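Local coordinates for glucan-binding protein C (Streptococcus mutans, PDB 6CAM) that probably binds glucan through a calcium-containing site, as a cell-wall-anchored surface protein, at residues M220-L225 and F329-A334; E237-G242 and E310-T315. All coordinates share one frame; numbering follows the deposited sequence.

Overall arrangement
Contacts 1 and 2 share one calcium and sugar site, and their centres lie about 12 Å apart. From contact 1, Ser224 gives the metal its backbone O and its hydroxyl; from contact 2, Glu237 gives OE1, which lies 2.9 Å from Ser224 O as both bind the calcium. Asn226 adds a further oxygen, and the glucose of chain C supplies three. Behind the metal the contacts join through apolar packing, in which the ring of Phe329 stacks on that of Phe314, with Phe329 CD2 to Phe314 CD2 at 3.4 Å. Along the chain, residues 237-242 and 310-315 both fall between 220-225 and 329-334; 220-225 and 237-242 supply metal ligands, while 310-315 pairs with the strand that carries Glu237.

Contact 1 (M220-L225 and F329-A334); sequences MSLSSL and FATNSA. With CA (calcium ion), chain B; BGC (beta-D-glucopyranose), chain D; BGC (beta-D-glucopyranose), chain C.
The ring of Phe329 meets Leu222 at its edge, where Leu222 CD2 sits near the ring plane, 3.7 Å from Phe329 CZ; elsewhere the ring packs against Val239. The amide of Asn332 has a polar surround: its OD1 accepts from Ala334 N at 2.9 Å, an Asx turn, and lies 3.0 Å from Ser221 OG, while ND2 is hydrogen-bonded to Thr177 O. With CG lodged between the backbone N and carbonyl carbon (chi1 49°), this side chain turns back toward Ser221, although its CB points away.

Two bonds tie the backbone of Ser221 to the other segment. Its N-H reaches Asn332 O in a nearly straight bond of 2.7 Å, and its carbonyl accepts from Thr331 OG1 at 2.6 Å, the hydroxyl being tilted 17° from the carbonyl plane. Threonine suits position 331 because its hydroxyl satisfies that buried carbonyl; the small hydroxyl of Ser221 fits beside Asn332 and accepts from water 1. This water also bridges to Ser223 N, Ala330 O and O4 of the chain D glucose.

Farther along, Ser224 binds calcium through O and OG, each at 2.3 Å, with OG also hydrogen-bonded to Asp285 OD1. The metal should polarise that hydroxyl, and the three sugar oxygens on the same ion imply that glucan recognition probably depends on calcium.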
ATOM      1  N   MET A 220      -8.150  -8.937  -5.947  1.00 12.31           N
ATOM      2  CA  MET A 220      -6.831  -8.373  -5.744  1.00 12.76           C
ATOM      3  C   MET A 220      -6.956  -7.187  -4.843  1.00 12.55           C
ATOM      4  O   MET A 220      -7.948  -6.461  -4.874  1.00 12.27           O
ATOM      5  CB  MET A 220      -6.217  -8.030  -7.046  1.00 13.79           C
ATOM      6  CG  MET A 220      -6.074  -9.275  -7.900  1.00 14.64           C
ATOM      7  SD  MET A 220      -4.887  -9.154  -9.195  1.00 17.13           S
ATOM      8  CE  MET A 220      -3.348  -9.081  -8.258  1.00 16.58           C
ATOM      9  N   SER A 221      -5.953  -7.043  -4.005  1.00 12.33           N
ATOM     10  CA  SER A 221      -5.891  -5.970  -3.046  1.00 12.17           C
ATOM     11  C   SER A 221      -5.536  -4.663  -3.747  1.00 12.09           C
ATOM     12  O   SER A 221      -4.730  -4.633  -4.662  1.00 11.88           O
ATOM     13  CB  SER A 221      -4.820  -6.297  -2.014  1.00 12.41           C
ATOM     14  OG  SER A 221      -3.533  -6.317  -2.619  1.00 12.62           O
ATOM     15  N   LEU A 222      -6.110  -3.582  -3.256  1.00 12.27           N
ATOM     16  CA  LEU A 222      -5.714  -2.228  -3.597  1.00 12.60           C
ATOM     17  C   LEU A 222      -5.577  -1.537  -2.240  1.00 12.93           C
ATOM     18  O   LEU A 222      -6.373  -0.674  -1.869  1.00 12.71           O
ATOM     19  CB  LEU A 222      -6.781  -1.568  -4.458  1.00 12.55           C
ATOM     20  CG  LEU A 222      -6.971  -2.246  -5.831  1.00 12.57           C
ATOM     21  CD1 LEU A 222      -8.174  -1.694  -6.561  1.00 12.66           C
ATOM     22  CD2 LEU A 222      -5.725  -2.087  -6.657  1.00 12.87           C
ATOM     23  N   SER A 223      -4.558  -1.940  -1.496  1.00 13.60           N
ATOM     24  CA  SER A 223      -4.390  -1.475  -0.110  1.00 13.77           C
ATOM     25  C   SER A 223      -3.638  -0.178  -0.068  1.00 13.99           C
ATOM     26  O   SER A 223      -3.084   0.258  -1.053  1.00 13.69           O
ATOM     27  CB  SER A 223      -3.663  -2.537   0.743  1.00 14.29           C
ATOM     28  OG  SER A 223      -4.414  -3.730   0.792  1.00 14.32           O
ATOM     29  N   SER A 224      -3.633   0.444   1.108  1.00 13.74           N
ATOM     30  CA  SER A 224      -2.723   1.523   1.404  1.00 13.61           C
ATOM     31  C   SER A 224      -2.928   2.663   0.419  1.00 13.01           C
ATOM     32  O   SER A 224      -1.979   3.198  -0.140  1.00 13.14           O
ATOM     33  CB  SER A 224      -1.277   1.016   1.466  1.00 14.12           C
ATOM     34  OG  SER A 224      -0.354   2.081   1.622  1.00 14.57           O
ATOM     35  N   LEU A 225      -4.182   3.030   0.236  1.00 12.71           N
ATOM     36  CA  LEU A 225      -4.541   4.183  -0.550  1.00 12.66           C
ATOM     37  C   LEU A 225      -4.621   5.363   0.427  1.00 12.64           C
ATOM     38  O   LEU A 225      -5.679   5.758   0.821  1.00 12.24           O
ATOM     39  CB  LEU A 225      -5.861   3.952  -1.230  1.00 12.66           C
ATOM     40  CG  LEU A 225      -5.758   2.846  -2.309  1.00 12.83           C
ATOM     41  CD1 LEU A 225      -7.079   2.739  -3.002  1.00 12.81           C
ATOM     42  CD2 LEU A 225      -4.621   3.119  -3.300  1.00 12.92           C
ATOM     43  N   PHE A 329       3.061   0.786  -4.605  1.00 14.27           N
ATOM     44  CA  PHE A 329       1.798   0.289  -5.036  1.00 14.77           C
ATOM     45  C   PHE A 329       2.040  -1.171  -5.240  1.00 14.73           C
ATOM     46  O   PHE A 329       2.871  -1.536  -6.033  1.00 14.58           O
ATOM     47  CB  PHE A 329       1.315   0.911  -6.359  1.00 15.43           C
ATOM     48  CG  PHE A 329       0.042   0.282  -6.835  1.00 15.98           C
ATOM     49  CD1 PHE A 329      -1.158   0.699  -6.309  1.00 16.62           C
ATOM     50  CD2 PHE A 329       0.058  -0.787  -7.700  1.00 16.36           C
ATOM     51  CE1 PHE A 329      -2.340   0.086  -6.680  1.00 16.98           C
ATOM     52  CE2 PHE A 329      -1.115  -1.389  -8.100  1.00 16.77           C
ATOM     53  CZ  PHE A 329      -2.312  -0.968  -7.579  1.00 16.63           C
ATOM     54  N   ALA A 330       1.229  -1.999  -4.605  1.00 14.96           N
ATOM     55  CA  ALA A 330       1.377  -3.432  -4.618  1.00 15.26           C
ATOM     56  C   ALA A 330      -0.045  -3.924  -4.765  1.00 15.42           C
ATOM     57  O   ALA A 330      -0.976  -3.343  -4.214  1.00 15.82           O
ATOM     58  CB  ALA A 330       2.025  -3.966  -3.349  1.00 15.52           C
ATOM     59  N   THR A 331      -0.226  -4.942  -5.575  1.00 14.85           N
ATOM     60  CA  THR A 331      -1.519  -5.557  -5.660  1.00 15.32           C
ATOM     61  C   THR A 331      -1.231  -7.035  -5.734  1.00 14.66           C
ATOM     62  O   THR A 331      -0.291  -7.464  -6.378  1.00 15.06           O
ATOM     63  CB  THR A 331      -2.334  -5.054  -6.870  1.00 15.84           C
ATOM     64  OG1 THR A 331      -3.624  -5.659  -6.825  1.00 16.60           O
ATOM     65  CG2 THR A 331      -1.625  -5.371  -8.198  1.00 16.27           C
ATOM     66  N   ASN A 332      -2.028  -7.791  -5.018  1.00 14.09           N
ATOM     67  CA  ASN A 332      -1.785  -9.210  -4.804  1.00 13.67           C
ATOM     68  C   ASN A 332      -3.080  -9.758  -4.248  1.00 13.20           C
ATOM     69  O   ASN A 332      -4.062  -9.014  -4.180  1.00 13.13           O
ATOM     70  CB  ASN A 332      -0.598  -9.396  -3.872  1.00 13.77           C
ATOM     71  CG  ASN A 332      -0.705  -8.548  -2.631  1.00 13.98           C
ATOM     72  OD1 ASN A 332      -1.723  -8.589  -1.936  1.00 14.15           O
ATOM     73  ND2 ASN A 332       0.344  -7.766  -2.347  1.00 14.40           N
ATOM     74  N   SER A 333      -3.120 -11.014  -3.833  1.00 13.16           N
ATOM     75  CA  SER A 333      -4.352 -11.569  -3.320  1.00 13.65           C
ATOM     76  C   SER A 333      -4.587 -11.264  -1.839  1.00 14.28           C
ATOM     77  O   SER A 333      -5.585 -11.701  -1.317  1.00 15.65           O
ATOM     78  CB  SER A 333      -4.422 -13.067  -3.547  1.00 13.30           C
ATOM     79  OG  SER A 333      -3.335 -13.688  -2.943  1.00 13.36           O
ATOM     80  N   ALA A 334      -3.697 -10.530  -1.180  1.00 14.72           N
ATOM     81  CA  ALA A 334      -3.813 -10.320   0.266  1.00 15.37           C
ATOM     82  C   ALA A 334      -4.704  -9.126   0.519  1.00 15.30           C
ATOM     83  O   ALA A 334      -4.241  -8.020   0.806  1.00 15.59           O
ATOM     84  CB  ALA A 334      -2.458 -10.128   0.899  1.00 15.71           C
TER
HETATM   85 CA    CA B 501       0.217   3.830   0.216  1.00 17.30          CA
HETATM   86  C2  BGC D 503       2.282  -2.338   1.281  1.00 35.03           C
HETATM   87  C3  BGC D 503       0.801  -2.783   1.315  1.00 36.55           C
HETATM   88  C4  BGC D 503       0.033  -2.338   0.075  1.00 37.33           C
HETATM   89  C5  BGC D 503       0.947  -1.538  -0.845  1.00 36.75           C
HETATM   90  C6  BGC D 503       0.186  -1.047  -2.042  1.00 36.54           C
HETATM   91  C1  BGC D 503       2.509  -0.880   0.823  1.00 36.64           C
HETATM   92  O1  BGC D 503       2.396   0.033   1.932  1.00 37.65           O
HETATM   93  O2  BGC D 503       3.072  -3.256   0.483  1.00 35.26           O
HETATM   94  O3  BGC D 503       0.094  -2.288   2.473  1.00 37.81           O
HETATM   95  O4  BGC D 503      -0.501  -3.480  -0.620  1.00 38.90           O
HETATM   96  O5  BGC D 503       1.569  -0.448  -0.163  1.00 38.02           O
HETATM   97  O6  BGC D 503      -1.065  -0.419  -1.856  1.00 37.01           O
HETATM   98  C2  BGC C 502       2.778   5.386  -0.117  1.00 26.23           C
HETATM   99  C3  BGC C 502       2.294   4.175   0.581  1.00 26.85           C
HETATM  100  C4  BGC C 502       2.669   4.010   2.027  1.00 26.27           C
HETATM  101  C5  BGC C 502       2.609   5.348   2.792  1.00 28.31           C
HETATM  102  C6  BGC C 502       3.095   5.349   4.254  1.00 29.76           C
HETATM  103  C1  BGC C 502       2.750   6.629   0.763  1.00 28.25           C
HETATM  104  O1  BGC C 502       3.487   7.698   0.125  1.00 27.99           O
HETATM  105  O2  BGC C 502       1.638   5.335  -0.964  1.00 25.75           O
HETATM  106  O3  BGC C 502       2.335   3.009  -0.292  1.00 24.90           O
HETATM  107  O4  BGC C 502       1.447   3.318   2.177  1.00 24.48           O
HETATM  108  O5  BGC C 502       3.330   6.332   2.045  1.00 29.42           O
HETATM  109  O6  BGC C 502       2.066   5.851   5.171  1.00 29.05           O
HETATM  110  O   HOH W   1      -2.570  -3.830  -2.164  1.00 12.28           O
HETATM  111  O   HOH W   2       0.157   2.468  -1.709  1.00 11.22           O

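Contact 2 (E237-G242 and E310-T315); sequences EKVNLG and EPFTFT. With CA (calcium ion), chain B; BGC (beta-D-glucopyranose), chain C.
Strands 237-240 and 312-315 run antiparallel, 168° between their directions, with Lys238-Thr315 and Asn240-Thr313 as hydrogen-bonded pairs, each joined by two N-H...O bonds of 2.7 to 2.8 Å between backbone N and O, and Val239-Phe314 as the non-hydrogen-bonded pair between them.

Val239 and Phe312 lie side by side and point the same way, with Val239 CG1 4.1 Å from Phe312 CD2; Val239 CG2 approaches Phe314 CB. A branched valine between two phenylalanines fits this buried face, which packs on strand 325-329. These strands belong to the large antiparallel sheet of the glucan-binding domain, where 312-319 also pairs with 194-204. On the other face Lys238 CB rests 3.4 Å from Thr315 OG1, while the extended lysine chain carries its ammonium to the ring of Tyr262 in a cation-pi contact.

Where strand 237-240 ends, Asn240 OD1 accepts from Gly242 N at 2.9 Å, an Asx turn; Gly242 takes a positive phi (54°), which favours glycine, as the chain leaves the strand past Pro311 O. At the opposite end Glu237, its chain extended beyond CG, brings OE1 to the calcium at 2.5 Å, while OE2 is hydrogen-bonded to His235 NE2.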
ATOM      1  N   GLU A 237      -3.817   8.951  -3.064  1.00 12.80           N
ATOM      2  CA  GLU A 237      -3.511   7.806  -3.884  1.00 13.26           C
ATOM      3  C   GLU A 237      -4.794   7.293  -4.413  1.00 12.40           C
ATOM      4  O   GLU A 237      -5.756   7.107  -3.656  1.00 12.56           O
ATOM      5  CB  GLU A 237      -2.773   6.770  -3.021  1.00 13.82           C
ATOM      6  CG  GLU A 237      -1.464   7.423  -2.622  1.00 14.90           C
ATOM      7  CD  GLU A 237      -0.576   6.701  -1.680  1.00 16.14           C
ATOM      8  OE1 GLU A 237      -0.815   5.527  -1.338  1.00 16.48           O
ATOM      9  OE2 GLU A 237       0.460   7.345  -1.317  1.00 17.83           O
ATOM     10  N   LYS A 238      -4.842   7.031  -5.709  1.00 12.54           N
ATOM     11  CA  LYS A 238      -6.095   6.670  -6.372  1.00 12.18           C
ATOM     12  C   LYS A 238      -5.855   5.533  -7.325  1.00 11.96           C
ATOM     13  O   LYS A 238      -4.763   5.367  -7.789  1.00 11.36           O
ATOM     14  CB  LYS A 238      -6.680   7.830  -7.152  1.00 12.67           C
ATOM     15  CG  LYS A 238      -6.838   9.109  -6.369  1.00 13.26           C
ATOM     16  CD  LYS A 238      -7.456  10.183  -7.236  1.00 14.04           C
ATOM     17  CE  LYS A 238      -7.720  11.394  -6.385  1.00 14.71           C
ATOM     18  NZ  LYS A 238      -8.053  12.565  -7.233  1.00 15.70           N
ATOM     19  N   VAL A 239      -6.870   4.727  -7.541  1.00 11.48           N
ATOM     20  CA  VAL A 239      -6.800   3.696  -8.560  1.00 11.80           C
ATOM     21  C   VAL A 239      -8.001   3.860  -9.448  1.00 12.25           C
ATOM     22  O   VAL A 239      -9.149   3.924  -8.980  1.00 12.44           O
ATOM     23  CB  VAL A 239      -6.792   2.281  -7.982  1.00 11.49           C
ATOM     24  CG1 VAL A 239      -6.517   1.255  -9.085  1.00 11.57           C
ATOM     25  CG2 VAL A 239      -5.705   2.111  -6.944  1.00 11.70           C
ATOM     26  N   ASN A 240      -7.747   3.898 -10.727  1.00 12.88           N
ATOM     27  CA  ASN A 240      -8.813   3.796 -11.701  1.00 13.41           C
ATOM     28  C   ASN A 240      -8.836   2.357 -12.118  1.00 13.43           C
ATOM     29  O   ASN A 240      -7.864   1.857 -12.667  1.00 12.58           O
ATOM     30  CB  ASN A 240      -8.543   4.735 -12.848  1.00 14.00           C
ATOM     31  CG  ASN A 240      -9.672   4.769 -13.850  1.00 14.69           C
ATOM     32  OD1 ASN A 240     -10.261   3.753 -14.182  1.00 14.70           O
ATOM     33  ND2 ASN A 240      -9.970   5.968 -14.344  1.00 15.93           N
ATOM     34  N   LEU A 241      -9.962   1.708 -11.862  1.00 13.77           N
ATOM     35  CA  LEU A 241     -10.068   0.288 -12.009  1.00 14.59           C
ATOM     36  C   LEU A 241     -10.293  -0.123 -13.455  1.00 14.42           C
ATOM     37  O   LEU A 241     -10.181  -1.297 -13.754  1.00 13.33           O
ATOM     38  CB  LEU A 241     -11.169  -0.273 -11.119  1.00 15.83           C
ATOM     39  CG  LEU A 241     -10.687  -0.619  -9.701  1.00 16.96           C
ATOM     40  CD1 LEU A 241     -10.628   0.647  -8.892  1.00 17.83           C
ATOM     41  CD2 LEU A 241     -11.623  -1.590  -9.019  1.00 17.82           C
ATOM     42  N   GLY A 242     -10.589   0.842 -14.349  1.00 14.74           N
ATOM     43  CA  GLY A 242     -10.928   0.532 -15.731  1.00 15.09           C
ATOM     44  C   GLY A 242     -12.070  -0.457 -15.712  1.00 15.59           C
ATOM     45  O   GLY A 242     -13.040  -0.306 -14.965  1.00 15.45           O
ATOM     46  N   GLU A 310      -7.691  -6.734 -17.052  1.00 15.07           N
ATOM     47  CA  GLU A 310      -7.745  -5.550 -17.894  1.00 15.38           C
ATOM     48  C   GLU A 310      -6.951  -4.460 -17.219  1.00 13.65           C
ATOM     49  O   GLU A 310      -6.814  -4.483 -16.029  1.00 12.76           O
ATOM     50  CB  GLU A 310      -9.187  -5.086 -18.139  1.00 17.91           C
ATOM     51  CG  GLU A 310     -10.009  -6.105 -18.932  1.00 19.97           C
ATOM     52  CD  GLU A 310     -10.762  -5.582 -20.147  1.00 22.32           C
ATOM     53  OE1 GLU A 310     -10.871  -4.338 -20.344  1.00 25.01           O
ATOM     54  OE2 GLU A 310     -11.278  -6.450 -20.907  1.00 23.67           O
ATOM     55  N   PRO A 311      -6.440  -3.491 -18.008  1.00 12.44           N
ATOM     56  CA  PRO A 311      -5.578  -2.528 -17.381  1.00 11.71           C
ATOM     57  C   PRO A 311      -6.267  -1.759 -16.268  1.00 11.22           C
ATOM     58  O   PRO A 311      -7.489  -1.610 -16.239  1.00 11.60           O
ATOM     59  CB  PRO A 311      -5.160  -1.607 -18.534  1.00 11.94           C
ATOM     60  CG  PRO A 311      -5.228  -2.497 -19.765  1.00 12.15           C
ATOM     61  CD  PRO A 311      -6.330  -3.499 -19.480  1.00 12.34           C
ATOM     62  N   PHE A 312      -5.466  -1.248 -15.375  1.00 10.68           N
ATOM     63  CA  PHE A 312      -5.947  -0.320 -14.373  1.00 10.46           C
ATOM     64  C   PHE A 312      -4.854   0.673 -14.164  1.00 10.61           C
ATOM     65  O   PHE A 312      -3.736   0.437 -14.610  1.00 10.40           O
ATOM     66  CB  PHE A 312      -6.333  -1.069 -13.110  1.00 10.47           C
ATOM     67  CG  PHE A 312      -5.222  -1.909 -12.514  1.00 10.33           C
ATOM     68  CD1 PHE A 312      -4.988  -3.185 -12.970  1.00 10.21           C
ATOM     69  CD2 PHE A 312      -4.459  -1.420 -11.493  1.00 10.29           C
ATOM     70  CE1 PHE A 312      -3.981  -3.981 -12.410  1.00 10.38           C
ATOM     71  CE2 PHE A 312      -3.456  -2.203 -10.908  1.00 10.37           C
ATOM     72  CZ  PHE A 312      -3.230  -3.482 -11.353  1.00 10.22           C
ATOM     73  N   THR A 313      -5.121   1.760 -13.432  1.00 10.55           N
ATOM     74  CA  THR A 313      -4.162   2.801 -13.326  1.00 10.65           C
ATOM     75  C   THR A 313      -4.119   3.284 -11.911  1.00 10.73           C
ATOM     76  O   THR A 313      -5.154   3.521 -11.348  1.00 10.98           O
ATOM     77  CB  THR A 313      -4.580   3.972 -14.225  1.00 10.88           C
ATOM     78  OG1 THR A 313      -4.637   3.519 -15.584  1.00 11.31           O
ATOM     79  CG2 THR A 313      -3.630   5.123 -14.125  1.00 10.89           C
ATOM     80  N   PHE A 314      -2.945   3.412 -11.328  1.00 10.79           N
ATOM     81  CA  PHE A 314      -2.865   4.040 -10.017  1.00 10.95           C
ATOM     82  C   PHE A 314      -2.271   5.398 -10.154  1.00 11.10           C
ATOM     83  O   PHE A 314      -1.432   5.643 -11.028  1.00 10.74           O
ATOM     84  CB  PHE A 314      -2.165   3.166  -8.978  1.00 11.33           C
ATOM     85  CG  PHE A 314      -0.692   2.938  -9.216  1.00 11.70           C
ATOM     86  CD1 PHE A 314       0.236   3.831  -8.737  1.00 11.91           C
ATOM     87  CD2 PHE A 314      -0.250   1.815  -9.877  1.00 11.98           C
ATOM     88  CE1 PHE A 314       1.604   3.621  -8.954  1.00 12.22           C
ATOM     89  CE2 PHE A 314       1.123   1.580 -10.066  1.00 12.08           C
ATOM     90  CZ  PHE A 314       2.034   2.485  -9.599  1.00 12.06           C
ATOM     91  N   THR A 315      -2.663   6.295  -9.270  1.00 11.27           N
ATOM     92  CA  THR A 315      -2.140   7.632  -9.363  1.00 11.60           C
ATOM     93  C   THR A 315      -1.867   8.123  -7.984  1.00 11.31           C
ATOM     94  O   THR A 315      -2.513   7.690  -7.057  1.00 11.57           O
ATOM     95  CB  THR A 315      -3.086   8.632 -10.074  1.00 12.09           C
ATOM     96  OG1 THR A 315      -4.172   8.966  -9.224  1.00 13.25           O
ATOM     97  CG2 THR A 315      -3.652   8.068 -11.383  1.00 12.51           C
TER
HETATM   98 CA    CA B 501       0.217   3.830   0.216  1.00 17.30          CA
HETATM   99  C2  BGC C 502       2.778   5.386  -0.117  1.00 26.23           C
HETATM  100  C3  BGC C 502       2.294   4.175   0.581  1.00 26.85           C
HETATM  101  C4  BGC C 502       2.669   4.010   2.027  1.00 26.27           C
HETATM  102  C5  BGC C 502       2.609   5.348   2.792  1.00 28.31           C
HETATM  103  C6  BGC C 502       3.095   5.349   4.254  1.00 29.76           C
HETATM  104  C1  BGC C 502       2.750   6.629   0.763  1.00 28.25           C
HETATM  105  O1  BGC C 502       3.487   7.698   0.125  1.00 27.99           O
HETATM  106  O2  BGC C 502       1.638   5.335  -0.964  1.00 25.75           O
HETATM  107  O3  BGC C 502       2.335   3.009  -0.292  1.00 24.90           O
HETATM  108  O4  BGC C 502       1.447   3.318   2.177  1.00 24.48           O
HETATM  109  O5  BGC C 502       3.330   6.332   2.045  1.00 29.42           O
HETATM  110  O6  BGC C 502       2.066   5.851   5.171  1.00 29.05           O
HETATM  111  O   HOH W   3      -7.628   2.718 -16.028  1.00 31.03           O
HETATM  112  O   HOH W   2       0.157   2.468  -1.709  1.00 11.22           O